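Local coordinates for protein phosphoserine aminotransferase SerC (PDB 3FFR) that probably catalyses the pyridoxal-phosphate-dependent transamination between 3-phosphohydroxypyruvate and glutamate that yields O-phosphoserine in serine biosynthesis, at residues Y16-Q21 / G253-D258; I134-N139 / E150-F155; A162-D167 / T180-V185. One frame throughout, in Å; residues are numbered along the deposited sequence.

Contact 1 (Y16-Q21 / G253-D258)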
loop_
_atom_site.group_PDB
_atom_site.type_symbol
_atom_site.label_atom_id
_atom_site.label_comp_id
_atom_site.label_asym_id
_atom_site.label_seq_id
_atom_site.Cartn_x
_atom_site.Cartn_y
_atom_site.Cartn_z
ATOM N N TYR A 16 -3.832 18.188 4.412
ATOM C CA TYR A 16 -3.185 19.424 4.062
ATOM C C TYR A 16 -4.256 20.229 3.276
ATOM O O TYR A 16 -5.027 19.657 2.485
ATOM C CB TYR A 16 -1.897 19.177 3.273
ATOM C CG TYR A 16 -1.000 20.369 3.277
ATOM C CD1 TYR A 16 -0.157 20.627 4.367
ATOM C CD2 TYR A 16 -0.962 21.244 2.206
ATOM C CE1 TYR A 16 0.674 21.731 4.380
ATOM C CE2 TYR A 16 -0.133 22.355 2.226
ATOM C CZ TYR A 16 0.673 22.593 3.308
ATOM O OH TYR A 16 1.500 23.713 3.339
ATOM N N PRO A 17 -4.319 21.553 3.488
ATOM C CA PRO A 17 -5.463 22.305 2.973
ATOM C C PRO A 17 -5.639 22.318 1.467
ATOM O O PRO A 17 -6.743 22.568 0.956
ATOM C CB PRO A 17 -5.243 23.722 3.530
ATOM C CG PRO A 17 -3.833 23.794 3.880
ATOM C CD PRO A 17 -3.415 22.405 4.283
ATOM N N THR A 18 -4.577 22.017 0.760
ATOM C CA THR A 18 -4.646 22.023 -0.715
ATOM C C THR A 18 -5.020 20.681 -1.315
ATOM O O THR A 18 -5.188 20.548 -2.527
ATOM C CB THR A 18 -3.299 22.436 -1.313
ATOM O OG1 THR A 18 -2.276 21.546 -0.826
ATOM C CG2 THR A 18 -2.963 23.886 -0.934
ATOM N N VAL A 19 -5.110 19.667 -0.459
ATOM C CA VAL A 19 -5.332 18.312 -0.944
ATOM C C VAL A 19 -6.608 18.202 -1.730
ATOM O O VAL A 19 -6.647 17.545 -2.783
ATOM C CB VAL A 19 -5.237 17.243 0.182
ATOM C CG1 VAL A 19 -5.783 15.884 -0.281
ATOM C CG2 VAL A 19 -3.782 17.091 0.644
ATOM N N ARG A 20 -7.670 18.849 -1.271
ATOM C CA ARG A 20 -8.947 18.735 -2.019
ATOM C C ARG A 20 -8.789 19.163 -3.467
ATOM O O ARG A 20 -9.194 18.442 -4.395
ATOM C CB ARG A 20 -10.071 19.526 -1.341
ATOM C CG ARG A 20 -11.399 19.376 -2.038
ATOM C CD ARG A 20 -12.517 20.180 -1.373
ATOM N NE ARG A 20 -13.762 19.789 -2.035
ATOM C CZ ARG A 20 -14.624 18.893 -1.558
ATOM N NH1 ARG A 20 -14.441 18.361 -0.348
ATOM N NH2 ARG A 20 -15.698 18.590 -2.282
ATOM N N GLN A 21 -8.187 20.322 -3.677
ATOM C CA GLN A 21 -8.070 20.778 -5.065
ATOM C C GLN A 21 -7.095 19.906 -5.841
ATOM O O GLN A 21 -7.351 19.621 -7.021
ATOM C CB GLN A 21 -7.790 22.281 -5.210
ATOM C CG GLN A 21 -7.753 22.719 -6.703
ATOM C CD GLN A 21 -8.966 22.248 -7.550
ATOM O OE1 GLN A 21 -10.119 22.619 -7.281
ATOM N NE2 GLN A 21 -8.690 21.459 -8.604
ATOM N N GLY A 253 3.746 14.904 -4.265
ATOM C CA GLY A 253 4.525 15.848 -5.067
ATOM C C GLY A 253 3.878 17.220 -5.058
ATOM O O GLY A 253 4.561 18.224 -4.998
ATOM N N LYS A 254 2.550 17.254 -5.074
ATOM C CA LYS A 254 1.835 18.537 -5.066
ATOM C C LYS A 254 1.978 19.233 -3.706
ATOM O O LYS A 254 2.267 20.437 -3.612
ATOM C CB LYS A 254 0.351 18.353 -5.394
ATOM C CG LYS A 254 0.059 17.930 -6.831
ATOM C CD LYS A 254 0.529 18.967 -7.857
ATOM C CE LYS A 254 0.149 18.590 -9.270
ATOM N NZ LYS A 254 0.578 19.632 -10.257
ATOM N N VAL A 255 1.758 18.477 -2.634
ATOM C CA VAL A 255 1.841 19.042 -1.260
ATOM C C VAL A 255 3.243 19.464 -0.922
ATOM O O VAL A 255 3.485 20.526 -0.332
ATOM C CB VAL A 255 1.279 18.049 -0.204
ATOM C CG1 VAL A 255 1.688 18.418 1.224
ATOM C CG2 VAL A 255 -0.267 17.963 -0.367
ATOM N N THR A 256 4.201 18.644 -1.313
ATOM C CA THR A 256 5.590 19.034 -1.057
ATOM C C THR A 256 5.916 20.288 -1.854
ATOM O O THR A 256 6.705 21.109 -1.394
ATOM C CB THR A 256 6.607 17.931 -1.327
ATOM O OG1 THR A 256 6.442 17.392 -2.660
ATOM C CG2 THR A 256 6.437 16.789 -0.293
ATOM N N GLY A 257 5.300 20.446 -3.022
ATOM C CA GLY A 257 5.506 21.687 -3.807
ATOM C C GLY A 257 5.004 22.888 -3.021
ATOM O O GLY A 257 5.658 23.959 -2.915
ATOM N N ASP A 258 3.837 22.703 -2.442
ATOM C CA ASP A 258 3.218 23.744 -1.630
ATOM C C ASP A 258 4.135 24.060 -0.440
ATOM O O ASP A 258 4.325 25.206 -0.063
ATOM C CB ASP A 258 1.821 23.315 -1.122
ATOM C CG ASP A 258 0.796 23.158 -2.240
ATOM O OD1 ASP A 258 0.878 23.939 -3.219
ATOM O OD2 ASP A 258 -0.095 22.277 -2.132
#
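Tyr-16, Thr-18 and Val-19 of a type I beta turn, which leads into the helix continuing past Gln-21, meet one side of the 253-258 part of helix 246-262, where Val-255 and Asp-258 lie one turn apart. Val-255 works with both methyls. CG1 stands over one face of the Tyr-16 ring, 4.1 Å from the centroid and 20° off the normal, a CH-pi contact displaced toward the rim near CG. The opposite face carries Pro-17 CD, so the ring is sandwiched between its own chain neighbour and the helix. With CG anti to the backbone N (chi1 -162°), Tyr-16 carries its ring obliquely across the helix until CE2 comes 4.0 Å from Asp-258 CB. The second methyl of Val-255, CG2, packs instead on Val-19 CG2 at 3.8 Å.

Polar chemistry sits beside this apolar patch. Thr-18 and Asp-258 reach toward each other from opposite directions, and His-22 NE2 bonds the same carboxylate oxygen, so Asp-258 ties helix 246-262 to Thr-18 and, through His-22, to helix 19-28. Leu-195 of a loop touches both valines, and Gly-194 pairs with the Tyr-16 backbone. The hydrogen bond from Thr-18 OG1 to Asp-258 OD2 is short, 2.6 Å, and arrives on the anti side of that oxygen, 33° out of the carboxylate plane.

Contact 2 (I134-N139 / E150-F155)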
loop_
_atom_site.group_PDB
_atom_site.type_symbol
_atom_site.label_atom_id
_atom_site.label_comp_id
_atom_site.label_asym_id
_atom_site.label_seq_id
_atom_site.Cartn_x
_atom_site.Cartn_y
_atom_site.Cartn_z
ATOM N N ILE A 134 21.095 0.447 14.433
ATOM C CA ILE A 134 20.594 1.208 15.585
ATOM C C ILE A 134 19.272 1.811 15.118
ATOM O O ILE A 134 19.229 2.573 14.164
ATOM C CB ILE A 134 21.571 2.336 16.023
ATOM C CG1 ILE A 134 22.851 1.736 16.616
ATOM C CG2 ILE A 134 20.927 3.291 17.044
ATOM C CD1 ILE A 134 24.033 2.706 16.635
ATOM N N CYS A 135 18.221 1.521 15.861
ATOM C CA CYS A 135 16.860 2.001 15.540
ATOM C C CYS A 135 16.387 2.984 16.601
ATOM O O CYS A 135 16.170 2.636 17.763
ATOM C CB CYS A 135 15.877 0.852 15.445
ATOM S SG CYS A 135 16.261 -0.349 14.144
ATOM N N LEU A 136 16.242 4.219 16.137
ATOM C CA LEU A 136 15.864 5.335 16.962
ATOM C C LEU A 136 14.509 5.835 16.537
ATOM O O LEU A 136 14.167 5.767 15.368
ATOM C CB LEU A 136 16.886 6.470 16.791
ATOM C CG LEU A 136 18.344 6.081 17.097
ATOM C CD1 LEU A 136 19.317 7.260 16.821
ATOM C CD2 LEU A 136 18.479 5.524 18.525
ATOM N N THR A 137 13.762 6.352 17.497
ATOM C CA THR A 137 12.437 6.910 17.182
ATOM C C THR A 137 12.447 8.381 17.518
ATOM O O THR A 137 12.501 8.766 18.706
ATOM C CB THR A 137 11.358 6.156 17.923
ATOM O OG1 THR A 137 11.321 4.793 17.448
ATOM C CG2 THR A 137 9.999 6.807 17.721
ATOM N N HIS A 138 12.413 9.216 16.484
ATOM C CA HIS A 138 12.479 10.670 16.731
ATOM C C HIS A 138 11.264 11.155 17.502
ATOM O O HIS A 138 11.342 12.050 18.359
ATOM C CB HIS A 138 12.632 11.499 15.441
ATOM C CG HIS A 138 12.477 12.952 15.696
ATOM N ND1 HIS A 138 11.258 13.607 15.550
ATOM C CD2 HIS A 138 13.313 13.834 16.285
ATOM C CE1 HIS A 138 11.396 14.849 15.968
ATOM N NE2 HIS A 138 12.630 15.009 16.434
ATOM N N ASN A 139 10.119 10.567 17.190
ATOM C CA ASN A 139 8.843 10.968 17.805
ATOM C C ASN A 139 7.978 9.767 18.172
ATOM O O ASN A 139 7.417 9.098 17.285
ATOM C CB ASN A 139 8.091 11.946 16.896
ATOM C CG ASN A 139 7.101 12.821 17.671
ATOM O OD1 ASN A 139 7.511 13.630 18.544
ATOM N ND2 ASN A 139 5.820 12.667 17.392
ATOM N N GLU A 150 20.011 16.610 18.272
ATOM C CA GLU A 150 21.297 16.690 18.958
ATOM C C GLU A 150 21.570 15.392 19.708
ATOM O O GLU A 150 22.714 14.955 19.821
ATOM C CB GLU A 150 21.401 17.910 19.902
ATOM C CG GLU A 150 20.406 17.937 21.048
ATOM C CD GLU A 150 20.574 19.173 21.925
ATOM O OE1 GLU A 150 21.579 19.901 21.733
ATOM O OE2 GLU A 150 19.709 19.400 22.800
ATOM N N ASP A 151 20.508 14.764 20.190
ATOM C CA ASP A 151 20.649 13.479 20.916
ATOM C C ASP A 151 20.861 12.340 19.903
ATOM O O ASP A 151 21.680 11.432 20.089
ATOM C CB ASP A 151 19.451 13.205 21.824
ATOM C CG ASP A 151 19.396 14.130 23.067
ATOM O OD1 ASP A 151 20.391 14.808 23.418
ATOM O OD2 ASP A 151 18.329 14.133 23.692
ATOM N N ILE A 152 20.113 12.401 18.808
ATOM C CA ILE A 152 20.264 11.400 17.729
ATOM C C ILE A 152 21.724 11.356 17.256
ATOM O O ILE A 152 22.308 10.295 16.983
ATOM C CB ILE A 152 19.326 11.735 16.535
ATOM C CG1 ILE A 152 17.885 11.423 16.995
ATOM C CG2 ILE A 152 19.708 10.923 15.237
ATOM C CD1 ILE A 152 16.791 11.579 16.044
ATOM N N ASN A 153 22.302 12.544 17.172
ATOM C CA ASN A 153 23.647 12.714 16.634
ATOM C C ASN A 153 24.738 12.081 17.474
ATOM O O ASN A 153 25.878 11.961 17.018
ATOM C CB ASN A 153 23.986 14.205 16.423
ATOM C CG ASN A 153 23.278 14.804 15.225
ATOM O OD1 ASN A 153 22.711 14.083 14.399
ATOM N ND2 ASN A 153 23.323 16.134 15.114
ATOM N N THR A 154 24.392 11.693 18.691
ATOM C CA THR A 154 25.380 11.109 19.600
ATOM C C THR A 154 25.613 9.641 19.338
ATOM O O THR A 154 26.572 9.055 19.832
ATOM C CB THR A 154 24.993 11.228 21.084
ATOM O OG1 THR A 154 23.821 10.453 21.361
ATOM C CG2 THR A 154 24.801 12.682 21.486
ATOM N N PHE A 155 24.757 9.042 18.537
ATOM C CA PHE A 155 24.853 7.577 18.297
ATOM C C PHE A 155 25.919 7.119 17.320
ATOM O O PHE A 155 26.470 6.029 17.463
ATOM C CB PHE A 155 23.490 6.988 17.935
ATOM C CG PHE A 155 22.591 6.806 19.141
ATOM C CD1 PHE A 155 21.842 7.862 19.626
ATOM C CD2 PHE A 155 22.557 5.603 19.823
ATOM C CE1 PHE A 155 21.048 7.713 20.741
ATOM C CE2 PHE A 155 21.767 5.456 20.953
ATOM C CZ PHE A 155 21.016 6.512 21.415
#
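The Phe-155 ring presents one face squarely to Leu-136: CD2 sits over the ring centre, 3.9 Å from the centroid and only 9° off the normal, a CH-pi contact. At the ring's edge, in its plane, lies the carbonyl O of Ile-152, three residues back in the same turn. Ile-134 CG2 approaches obliquely and meets Phe-155 CD2 at 4.0 Å. The second flat group, the His-138 imidazole, is touched at its edge, where Ile-152 CD1 comes within 4.2 Å of CD2; its ND1 is engaged by Ser-171 OG.

Leu-136 is the hub. While CD2 covers the phenyl ring, CD1 drops into the angle between the two partners, 3.8 Å from Phe-155 CD1 and 4.0 Å from Ile-152 CG2. Ile-152 divides its branches in the same way: CG2 goes to the leucine, and the extended CG1-CD1 arm (chi2 -177°) carries on to the histidine. An alanine in place of Phe-155 would probably leave Leu-136 CD2 without its aromatic platform and open a gap beside Ile-134.

The turn that delivers the phenylalanine is itself pinned. Asp-151 O accepts both Thr-154 N and Thr-154 OG1, the latter at 2.7 Å and in the carbonyl plane, while the Asp-151 carboxylate forms a salt bridge with Lys-296. No hydrogen bond crosses between 134-139 and 150-155, so side-chain packing joins them. The contact belongs to a beta-alpha-beta crossover: strand 133-137 passes through the short helix 149-152 to its parallel neighbour 163-167. The helix and the turn after it cover the sheet here, with Phe-155 also resting on Ile-164 of strand 163-167 and on Cys-89 of strand 85-90.

Contact 3 (A162-D167 / T180-V185)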
loop_
_atom_site.group_PDB
_atom_site.type_symbol
_atom_site.label_atom_id
_atom_site.label_comp_id
_atom_site.label_asym_id
_atom_site.label_seq_id
_atom_site.Cartn_x
_atom_site.Cartn_y
_atom_site.Cartn_z
ATOM N N ALA A 162 27.592 0.594 12.548
ATOM C CA ALA A 162 26.131 0.338 12.549
ATOM C C ALA A 162 25.433 1.273 11.565
ATOM O O ALA A 162 25.892 2.396 11.297
ATOM C CB ALA A 162 25.540 0.517 13.930
ATOM N N LEU A 163 24.320 0.781 11.021
ATOM C CA LEU A 163 23.435 1.613 10.219
ATOM C C LEU A 163 22.421 2.206 11.170
ATOM O O LEU A 163 21.773 1.486 11.935
ATOM C CB LEU A 163 22.683 0.807 9.165
ATOM C CG LEU A 163 23.565 0.097 8.132
ATOM C CD1 LEU A 163 22.655 -0.904 7.356
ATOM C CD2 LEU A 163 24.295 1.101 7.206
ATOM N N ILE A 164 22.301 3.529 11.138
ATOM C CA ILE A 164 21.356 4.250 11.998
ATOM C C ILE A 164 20.092 4.640 11.242
ATOM O O ILE A 164 20.122 5.421 10.285
ATOM C CB ILE A 164 22.008 5.501 12.681
ATOM C CG1 ILE A 164 23.228 5.085 13.499
ATOM C CG2 ILE A 164 20.987 6.211 13.594
ATOM C CD1 ILE A 164 24.031 6.266 14.090
ATOM N N PHE A 165 18.980 4.086 11.718
ATOM C CA PHE A 165 17.618 4.322 11.166
ATOM C C PHE A 165 16.809 5.138 12.148
ATOM O O PHE A 165 16.737 4.809 13.330
ATOM C CB PHE A 165 16.856 3.012 10.911
ATOM C CG PHE A 165 17.483 2.131 9.904
ATOM C CD1 PHE A 165 18.476 1.227 10.275
ATOM C CD2 PHE A 165 17.113 2.216 8.567
ATOM C CE1 PHE A 165 19.091 0.434 9.293
ATOM C CE2 PHE A 165 17.699 1.432 7.597
ATOM C CZ PHE A 165 18.710 0.537 7.959
ATOM N N VAL A 166 16.169 6.180 11.629
ATOM C CA VAL A 166 15.304 7.023 12.450
ATOM C C VAL A 166 13.851 6.994 11.952
ATOM O O VAL A 166 13.549 7.296 10.797
ATOM C CB VAL A 166 15.809 8.484 12.492
ATOM C CG1 VAL A 166 14.923 9.325 13.439
ATOM C CG2 VAL A 166 17.283 8.569 12.927
ATOM N N ASP A 167 12.969 6.587 12.855
ATOM C CA ASP A 167 11.519 6.667 12.660
ATOM C C ASP A 167 11.115 8.107 12.957
ATOM O O ASP A 167 11.268 8.593 14.085
ATOM C CB ASP A 167 10.835 5.621 13.556
ATOM C CG ASP A 167 9.330 5.648 13.487
ATOM O OD1 ASP A 167 8.741 6.715 13.225
ATOM O OD2 ASP A 167 8.766 4.566 13.755
ATOM N N THR A 180 24.777 13.245 7.755
ATOM C CA THR A 180 26.062 12.562 7.840
ATOM C C THR A 180 26.178 11.743 9.109
ATOM O O THR A 180 27.042 10.869 9.195
ATOM C CB THR A 180 27.264 13.539 7.808
ATOM O OG1 THR A 180 27.368 14.229 9.058
ATOM C CG2 THR A 180 27.159 14.524 6.621
ATOM N N LYS A 181 25.284 11.998 10.062
ATOM C CA LYS A 181 25.341 11.313 11.356
ATOM C C LYS A 181 24.376 10.154 11.521
ATOM O O LYS A 181 24.423 9.433 12.508
ATOM C CB LYS A 181 25.217 12.318 12.488
ATOM C CG LYS A 181 26.387 13.263 12.513
ATOM C CD LYS A 181 26.311 14.236 13.656
ATOM C CE LYS A 181 27.410 15.271 13.507
ATOM N NZ LYS A 181 28.746 14.631 13.273
ATOM N N ILE A 182 23.523 9.967 10.517
ATOM C CA ILE A 182 22.598 8.852 10.473
ATOM C C ILE A 182 22.705 8.232 9.080
ATOM O O ILE A 182 23.505 8.690 8.251
ATOM C CB ILE A 182 21.154 9.247 10.807
ATOM C CG1 ILE A 182 20.604 10.241 9.769
ATOM C CG2 ILE A 182 21.036 9.770 12.270
ATOM C CD1 ILE A 182 19.128 10.559 9.937
ATOM N N ASP A 183 21.931 7.190 8.836
ATOM C CA ASP A 183 21.975 6.517 7.544
ATOM C C ASP A 183 20.626 6.429 6.833
ATOM O O ASP A 183 20.558 6.187 5.627
ATOM C CB ASP A 183 22.555 5.112 7.732
ATOM C CG ASP A 183 23.980 5.155 8.316
ATOM O OD1 ASP A 183 24.923 5.513 7.539
ATOM O OD2 ASP A 183 24.143 4.794 9.519
ATOM N N SER A 184 19.569 6.677 7.574
ATOM C CA SER A 184 18.227 6.515 7.012
ATOM C C SER A 184 17.168 7.076 7.926
ATOM O O SER A 184 17.320 7.127 9.160
ATOM C CB SER A 184 17.961 4.998 6.795
ATOM O OG SER A 184 16.636 4.656 6.382
ATOM N N VAL A 185 16.144 7.588 7.269
ATOM C CA VAL A 185 14.938 8.043 7.959
ATOM C C VAL A 185 13.722 7.582 7.167
ATOM O O VAL A 185 13.788 7.366 5.957
ATOM C CB VAL A 185 14.946 9.580 8.175
ATOM C CG1 VAL A 185 14.755 10.325 6.860
ATOM C CG2 VAL A 185 13.881 10.005 9.186
#
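Two neighbouring parallel strands of the mixed seven-stranded sheet of the fold-type-I pyridoxal-phosphate enzymes meet here, with Ile-164, Phe-165 and Val-166 set against Ile-182 to Val-185. Ser-184 straddles Phe-165 as in a parallel bridge: Ser-184 O accepts Val-166 N at 2.9 Å, the donor tilted 32° from the carbonyl plane, and Ser-184 N gives a weak bond to Ile-164 O. That same Ile-164 O takes a better-aimed bond from Asp-183 N at 2.9 Å, in the carbonyl plane and on a lone pair.

Before that point a side chain stands in for the backbone. Asp-183 OD2 receives Ile-164 N at 2.8 Å on its anti lone pair, nearly straight at 169°. The same oxygen forms a salt bridge with Arg-156, and OD1 does so with Arg-207, which probably keeps this buried carboxylate ionised and fixes its rotation.

On the sheet face of Val-166, Ile-182 CG2 nestles between Ile-164 CG2 at 3.8 Å and Val-166 CG2 at 4.0 Å. On the face of Phe-165, Ser-184 OG lies 3.3 Å from Phe-165 CD2, obliquely to the ring. A chi1 of 174° sets OG opposite the backbone N and turns the hydroxyl to Ile-203 O and Trp-202 NE1.

At the end of its strand, Asp-167 bonds N1 of the cofactor-bearing lysine at position 191, the hallmark aspartate-pyridine contact of this fold. In the sheet, strand 163-167 runs between 133-137 and 184-188, with helices 70-81 and 206-217 packed on the side of Leu-163, the former also touching Phe-165.

In the fold
Contacts 2 and 3 share the large sheet: with centres about 8 Å apart, they meet through strands 133-137 and 163-167, where Ile-134 N probably bonds Leu-163 O at 2.8 Å. Ile-182 of contact 3 packs on Ile-152 of contact 2. Contact 1 lies about 30 Å from contact 2 and 28 Å from contact 3, centre to centre, and joins chain regions 232 residues apart, both others nested between. All three are largely buried, though contact 1 has partly exposed polar residues. Contact 2 has no crossing hydrogen bond and rests on aliphatic, phenyl and imidazole-edge packing, contact 3 is backbone pairing with a buried carboxylate, and contact 1 mixes one side-chain hydrogen bond with aliphatic-aromatic packing.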